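Long-range contact in large adhesion protein (Lap) involved in biofilm formation (Marinobacter hydrocarbonoclasticus, PDB 6XI3), which probably helps the bacterium form biofilms as a large adhesin, whose extending region is built from tandem calcium-binding, Ig-like beta-sandwich domains: residues S144-I158 / A170-L182. Residues are numbered along the deposited sequence; the frame is centred on the assembly and turned at random.
Sequences SGTTTDVAPNGQVAI and ATATVGADGSYSL. With CA (calcium ion), chain E.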
ATOM      1  N   SER A 144       0.554  13.147 -20.638  1.00 28.20           N
ATOM      2  CA  SER A 144       0.912  14.019 -21.770  1.00 32.12           C
ATOM      3  C   SER A 144       2.222  14.688 -21.393  1.00 32.11           C
ATOM      4  O   SER A 144       2.616  14.561 -20.239  1.00 29.10           O
ATOM      5  CB  SER A 144      -0.183  14.994 -22.094  1.00 34.68           C
ATOM      6  OG  SER A 144      -0.208  16.041 -21.145  1.00 38.32           O
ATOM      7  N   GLY A 145       2.878  15.323 -22.356  1.00 30.60           N
ATOM      8  CA  GLY A 145       4.095  16.076 -22.068  1.00 28.24           C
ATOM      9  C   GLY A 145       4.527  16.908 -23.246  1.00 27.30           C
ATOM     10  O   GLY A 145       3.839  16.924 -24.276  1.00 29.04           O
ATOM     11  N   THR A 146       5.668  17.545 -23.066  1.00 27.63           N
ATOM     12  CA  THR A 146       6.256  18.528 -23.995  1.00 30.08           C
ATOM     13  C   THR A 146       7.705  18.119 -24.115  1.00 28.68           C
ATOM     14  O   THR A 146       8.212  17.493 -23.172  1.00 26.37           O
ATOM     15  CB  THR A 146       6.148  19.980 -23.490  1.00 29.06           C
ATOM     16  OG1 THR A 146       6.918  20.079 -22.288  1.00 29.98           O
ATOM     17  CG2 THR A 146       4.729  20.416 -23.232  1.00 30.85           C
ATOM     18  N   THR A 147       8.344  18.496 -25.215  1.00 28.43           N
ATOM     19  CA  THR A 147       9.808  18.386 -25.333  1.00 28.20           C
ATOM     20  C   THR A 147      10.332  19.654 -25.980  1.00 27.04           C
ATOM     21  O   THR A 147       9.559  20.328 -26.645  1.00 27.51           O
ATOM     22  CB  THR A 147      10.209  17.135 -26.136  1.00 27.70           C
ATOM     23  OG1 THR A 147       9.744  17.275 -27.476  1.00 24.17           O
ATOM     24  CG2 THR A 147       9.658  15.872 -25.512  1.00 29.44           C
ATOM     25  N   THR A 148      11.633  19.868 -25.849  1.00 29.00           N
ATOM     26  CA  THR A 148      12.394  20.926 -26.542  1.00 31.14           C
ATOM     27  C   THR A 148      13.642  20.264 -27.128  1.00 27.67           C
ATOM     28  O   THR A 148      14.306  19.519 -26.403  1.00 24.26           O
ATOM     29  CB  THR A 148      12.750  22.054 -25.556  1.00 34.39           C
ATOM     30  OG1 THR A 148      11.529  22.520 -24.993  1.00 37.20           O
ATOM     31  CG2 THR A 148      13.464  23.211 -26.209  1.00 37.54           C
ATOM     32  N   ASP A 149      13.950  20.545 -28.396  1.00 29.13           N
ATOM     33  CA  ASP A 149      15.118  19.980 -29.111  1.00 26.16           C
ATOM     34  C   ASP A 149      15.088  18.444 -29.165  1.00 24.43           C
ATOM     35  O   ASP A 149      16.150  17.837 -29.237  1.00 25.77           O
ATOM     36  CB  ASP A 149      16.444  20.416 -28.490  1.00 28.46           C
ATOM     37  CG  ASP A 149      17.562  20.356 -29.535  1.00 26.39           C
ATOM     38  OD1 ASP A 149      17.195  20.394 -30.711  1.00 26.62           O
ATOM     39  OD2 ASP A 149      18.747  20.206 -29.156  1.00 27.80           O
ATOM     40  N   VAL A 150      13.916  17.833 -29.163  1.00 27.11           N
ATOM     41  CA  VAL A 150      13.749  16.382 -29.459  1.00 30.41           C
ATOM     42  C   VAL A 150      13.044  16.259 -30.808  1.00 30.05           C
ATOM     43  O   VAL A 150      12.011  16.912 -30.976  1.00 28.49           O
ATOM     44  CB  VAL A 150      12.937  15.680 -28.356  1.00 33.66           C
ATOM     45  CG1 VAL A 150      12.713  14.201 -28.687  1.00 33.66           C
ATOM     46  CG2 VAL A 150      13.603  15.859 -27.011  1.00 34.00           C
ATOM     47  N   ALA A 151      13.596  15.461 -31.728  1.00 31.50           N
ATOM     48  CA  ALA A 151      13.131  15.379 -33.132  1.00 31.43           C
ATOM     49  C   ALA A 151      11.731  14.791 -33.167  1.00 32.56           C
ATOM     50  O   ALA A 151      11.475  13.784 -32.517  1.00 31.38           O
ATOM     51  CB  ALA A 151      14.071  14.539 -33.982  1.00 30.05           C
ATOM     52  N   PRO A 152      10.800  15.352 -33.958  1.00 32.96           N
ATOM     53  CA  PRO A 152       9.539  14.662 -34.236  1.00 36.54           C
ATOM     54  C   PRO A 152       9.794  13.216 -34.697  1.00 37.32           C
ATOM     55  O   PRO A 152      10.858  12.958 -35.263  1.00 33.57           O
ATOM     56  CB  PRO A 152       8.898  15.536 -35.319  1.00 37.22           C
ATOM     57  CG  PRO A 152       9.437  16.905 -35.020  1.00 35.88           C
ATOM     58  CD  PRO A 152      10.874  16.674 -34.595  1.00 34.65           C
ATOM     59  N   ASN A 153       8.872  12.308 -34.345  1.00 37.12           N
ATOM     60  CA  ASN A 153       8.962  10.828 -34.521  1.00 41.80           C
ATOM     61  C   ASN A 153       9.996  10.214 -33.575  1.00 40.74           C
ATOM     62  O   ASN A 153      10.101   8.989 -33.583  1.00 41.86           O
ATOM     63  CB  ASN A 153       9.240  10.421 -35.972  1.00 46.57           C
ATOM     64  CG  ASN A 153       8.015  10.686 -36.806  1.00 51.05           C
ATOM     65  OD1 ASN A 153       6.958  10.118 -36.533  1.00 63.11           O
ATOM     66  ND2 ASN A 153       8.117  11.626 -37.727  1.00 58.16           N
ATOM     67  N   GLY A 154      10.700  11.017 -32.769  1.00 36.18           N
ATOM     68  CA  GLY A 154      11.443  10.519 -31.603  1.00 38.70           C
ATOM     69  C   GLY A 154      10.508   9.775 -30.651  1.00 37.59           C
ATOM     70  O   GLY A 154       9.282  10.010 -30.701  1.00 38.25           O
ATOM     71  N   GLN A 155      11.067   8.879 -29.845  1.00 33.78           N
ATOM     72  CA  GLN A 155      10.300   8.033 -28.897  1.00 35.78           C
ATOM     73  C   GLN A 155      10.578   8.522 -27.481  1.00 32.52           C
ATOM     74  O   GLN A 155      11.754   8.803 -27.168  1.00 29.63           O
ATOM     75  CB  GLN A 155      10.684   6.554 -29.041  1.00 37.44           C
ATOM     76  CG  GLN A 155      10.254   5.957 -30.379  1.00 43.23           C
ATOM     77  CD  GLN A 155       8.750   5.949 -30.495  1.00 48.08           C
ATOM     78  OE1 GLN A 155       8.063   5.360 -29.667  1.00 53.12           O
ATOM     79  NE2 GLN A 155       8.219   6.659 -31.482  1.00 49.70           N
ATOM     80  N   VAL A 156       9.532   8.577 -26.664  1.00 30.59           N
ATOM     81  CA  VAL A 156       9.645   8.854 -25.207  1.00 28.49           C
ATOM     82  C   VAL A 156       9.427   7.533 -24.484  1.00 26.44           C
ATOM     83  O   VAL A 156       8.358   6.923 -24.703  1.00 25.95           O
ATOM     84  CB  VAL A 156       8.635   9.911 -24.751  1.00 28.94           C
ATOM     85  CG1 VAL A 156       8.707  10.128 -23.247  1.00 31.10           C
ATOM     86  CG2 VAL A 156       8.835  11.200 -25.497  1.00 28.27           C
ATOM     87  N   ALA A 157      10.447   7.093 -23.735  1.00 24.21           N
ATOM     88  CA  ALA A 157      10.398   5.891 -22.899  1.00 25.30           C
ATOM     89  C   ALA A 157       9.697   6.286 -21.600  1.00 24.15           C
ATOM     90  O   ALA A 157      10.194   7.232 -20.923  1.00 27.68           O
ATOM     91  CB  ALA A 157      11.794   5.328 -22.676  1.00 27.24           C
ATOM     92  N   ILE A 158       8.595   5.603 -21.292  1.00 24.03           N
ATOM     93  CA  ILE A 158       7.763   5.854 -20.080  1.00 25.48           C
ATOM     94  C   ILE A 158       7.760   4.626 -19.183  1.00 28.47           C
ATOM     95  O   ILE A 158       7.533   3.465 -19.677  1.00 28.15           O
ATOM     96  CB  ILE A 158       6.343   6.309 -20.434  1.00 27.85           C
ATOM     97  CG1 ILE A 158       6.395   7.662 -21.148  1.00 28.44           C
ATOM     98  CG2 ILE A 158       5.486   6.380 -19.173  1.00 27.34           C
ATOM     99  CD1 ILE A 158       5.198   7.958 -21.994  1.00 33.08           C
ATOM    100  N   ALA A 170       5.872   1.903 -21.239  1.00 30.43           N
ATOM    101  CA  ALA A 170       5.072   2.420 -22.366  1.00 29.90           C
ATOM    102  C   ALA A 170       5.968   3.309 -23.215  1.00 28.47           C
ATOM    103  O   ALA A 170       7.080   3.617 -22.778  1.00 26.05           O
ATOM    104  CB  ALA A 170       3.839   3.151 -21.896  1.00 29.27           C
ATOM    105  N   THR A 171       5.494   3.643 -24.404  1.00 32.39           N
ATOM    106  CA  THR A 171       6.260   4.466 -25.359  1.00 32.01           C
ATOM    107  C   THR A 171       5.290   5.421 -26.047  1.00 29.74           C
ATOM    108  O   THR A 171       4.124   5.079 -26.223  1.00 31.86           O
ATOM    109  CB  THR A 171       7.087   3.559 -26.280  1.00 35.38           C
ATOM    110  OG1 THR A 171       7.917   4.454 -27.015  1.00 44.14           O
ATOM    111  CG2 THR A 171       6.237   2.725 -27.212  1.00 37.42           C
ATOM    112  N   ALA A 172       5.752   6.629 -26.337  1.00 28.95           N
ATOM    113  CA  ALA A 172       4.960   7.634 -27.060  1.00 27.29           C
ATOM    114  C   ALA A 172       5.851   8.290 -28.108  1.00 26.50           C
ATOM    115  O   ALA A 172       7.054   8.458 -27.863  1.00 27.98           O
ATOM    116  CB  ALA A 172       4.397   8.664 -26.113  1.00 27.93           C
ATOM    117  N   THR A 173       5.218   8.752 -29.167  1.00 28.85           N
ATOM    118  CA  THR A 173       5.889   9.396 -30.323  1.00 32.20           C
ATOM    119  C   THR A 173       5.795  10.915 -30.174  1.00 30.32           C
ATOM    120  O   THR A 173       4.696  11.437 -29.942  1.00 28.16           O
ATOM    121  CB  THR A 173       5.252   8.889 -31.623  1.00 35.19           C
ATOM    122  OG1 THR A 173       5.558   7.497 -31.636  1.00 38.04           O
ATOM    123  CG2 THR A 173       5.801   9.570 -32.858  1.00 38.16           C
ATOM    124  N   VAL A 174       6.930  11.581 -30.283  1.00 32.84           N
ATOM    125  CA  VAL A 174       7.019  13.060 -30.273  1.00 32.03           C
ATOM    126  C   VAL A 174       6.427  13.590 -31.587  1.00 35.06           C
ATOM    127  O   VAL A 174       6.880  13.135 -32.657  1.00 36.11           O
ATOM    128  CB  VAL A 174       8.479  13.475 -30.060  1.00 32.84           C
ATOM    129  CG1 VAL A 174       8.667  14.977 -30.185  1.00 34.22           C
ATOM    130  CG2 VAL A 174       8.983  12.971 -28.718  1.00 37.01           C
ATOM    131  N   GLY A 175       5.462  14.511 -31.490  1.00 31.36           N
ATOM    132  CA  GLY A 175       4.804  15.191 -32.619  1.00 33.82           C
ATOM    133  C   GLY A 175       5.645  16.339 -33.176  1.00 35.94           C
ATOM    134  O   GLY A 175       6.756  16.615 -32.651  1.00 31.96           O
ATOM    135  N   ALA A 176       5.115  17.016 -34.195  1.00 40.90           N
ATOM    136  CA  ALA A 176       5.779  18.138 -34.899  1.00 41.35           C
ATOM    137  C   ALA A 176       6.023  19.280 -33.907  1.00 35.60           C
ATOM    138  O   ALA A 176       7.118  19.855 -33.935  1.00 34.24           O
ATOM    139  CB  ALA A 176       4.950  18.575 -36.093  1.00 43.83           C
ATOM    140  N   ASP A 177       5.081  19.548 -33.003  1.00 35.77           N
ATOM    141  CA  ASP A 177       5.216  20.638 -31.989  1.00 35.42           C
ATOM    142  C   ASP A 177       6.006  20.158 -30.758  1.00 35.11           C
ATOM    143  O   ASP A 177       6.120  20.930 -29.782  1.00 35.10           O
ATOM    144  CB  ASP A 177       3.845  21.174 -31.578  1.00 40.43           C
ATOM    145  CG  ASP A 177       2.990  20.189 -30.788  1.00 46.14           C
ATOM    146  OD1 ASP A 177       3.468  19.066 -30.524  1.00 46.06           O
ATOM    147  OD2 ASP A 177       1.836  20.537 -30.469  1.00 51.19           O
ATOM    148  N   GLY A 178       6.509  18.919 -30.772  1.00 34.19           N
ATOM    149  CA  GLY A 178       7.331  18.351 -29.690  1.00 31.76           C
ATOM    150  C   GLY A 178       6.502  17.767 -28.549  1.00 31.37           C
ATOM    151  O   GLY A 178       7.119  17.334 -27.557  1.00 31.12           O
ATOM    152  N   SER A 179       5.166  17.770 -28.653  1.00 30.05           N
ATOM    153  CA  SER A 179       4.252  17.207 -27.629  1.00 31.82           C
ATOM    154  C   SER A 179       4.081  15.695 -27.833  1.00 30.68           C
ATOM    155  O   SER A 179       4.377  15.169 -28.920  1.00 31.19           O
ATOM    156  CB  SER A 179       2.924  17.919 -27.590  1.00 33.23           C
ATOM    157  OG  SER A 179       2.144  17.601 -28.720  1.00 32.94           O
ATOM    158  N   TYR A 180       3.701  14.996 -26.771  1.00 26.36           N
ATOM    159  CA  TYR A 180       3.420  13.542 -26.795  1.00 27.83           C
ATOM    160  C   TYR A 180       2.333  13.302 -25.751  1.00 29.97           C
ATOM    161  O   TYR A 180       2.147  14.170 -24.845  1.00 26.62           O
ATOM    162  CB  TYR A 180       4.685  12.723 -26.534  1.00 29.19           C
ATOM    163  CG  TYR A 180       5.208  12.876 -25.127  1.00 31.21           C
ATOM    164  CD1 TYR A 180       4.762  12.052 -24.097  1.00 29.56           C
ATOM    165  CD2 TYR A 180       6.148  13.855 -24.825  1.00 30.61           C
ATOM    166  CE1 TYR A 180       5.233  12.204 -22.801  1.00 31.09           C
ATOM    167  CE2 TYR A 180       6.633  14.011 -23.533  1.00 29.03           C
ATOM    168  CZ  TYR A 180       6.149  13.207 -22.518  1.00 30.27           C
ATOM    169  OH  TYR A 180       6.661  13.353 -21.266  1.00 30.64           O
ATOM    170  N   SER A 181       1.572  12.238 -25.946  1.00 28.24           N
ATOM    171  CA  SER A 181       0.443  11.878 -25.054  1.00 33.26           C
ATOM    172  C   SER A 181       0.130  10.390 -25.195  1.00 35.13           C
ATOM    173  O   SER A 181       0.455   9.812 -26.249  1.00 28.27           O
ATOM    174  CB  SER A 181      -0.763  12.707 -25.348  1.00 35.46           C
ATOM    175  OG  SER A 181      -1.344  12.275 -26.554  1.00 40.40           O
ATOM    176  N   LEU A 182      -0.406   9.805 -24.122  1.00 28.32           N
ATOM    177  CA  LEU A 182      -1.006   8.459 -24.135  1.00 29.76           C
ATOM    178  C   LEU A 182      -2.331   8.524 -23.386  1.00 31.76           C
ATOM    179  O   LEU A 182      -2.434   9.269 -22.362  1.00 30.74           O
ATOM    180  CB  LEU A 182      -0.074   7.472 -23.443  1.00 30.63           C
ATOM    181  CG  LEU A 182       1.231   7.162 -24.164  1.00 32.80           C
ATOM    182  CD1 LEU A 182       2.084   6.269 -23.285  1.00 33.48           C
ATOM    183  CD2 LEU A 182       0.973   6.490 -25.515  1.00 33.78           C
TER
HETATM  184 CA    CA E 504      20.437  21.358 -28.496  1.00 27.58          CA
HETATM  185  O   HOH W   1       6.275  20.432 -26.726  1.00 38.24           O
HETATM  186  O   HOH W   2      20.635  20.236 -26.399  1.00 34.54           O
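Tyr-180 packs its ring flat between Gly-145 of the neighbouring strand and Val-156 of the facing sheet. Its CB leaves the strand 180-182 toward the domain interior, and chi1 of 68° sets CG between the backbone N and the carbonyl carbon, folding the ring across Gly-145. Tyr-180 CG and CD2 lie under Val-156 CG2, which stands 3.8 Å above the ring plane, and Tyr-180 CE1 comes within 4.1 Å of Val-156 CG1, with Ile-158 CD1 oblique to the ring. On the opposite face, Gly-145 CA is 3.6 Å from both Tyr-180 CE2 and CZ, a close CH-pi contact made possible by the missing side chain. Beyond CZ, the hydroxyl is hydrogen-bonded to Thr-128 O on strand 126-135, which flanks strand 140-148 in the sheet of Tyr-180. On the outer surface, the bent side chain of Gln-155 spans two threonines: OE1 accepts from Thr-171 OG1 (2.8 Å) and NE2 donates to Thr-173 OG1 (2.8 Å). Toward the domain end, Asp-149 OD2 binds calcium (2.1 Å) together with Asp-95, Asp-121, Thr-123, Asn-205 and a water. Two antiparallel sheets packed face to face, with Tyr-180 between them and calcium at the interdomain junction, characterise this Ig-like beta-sandwich repeat.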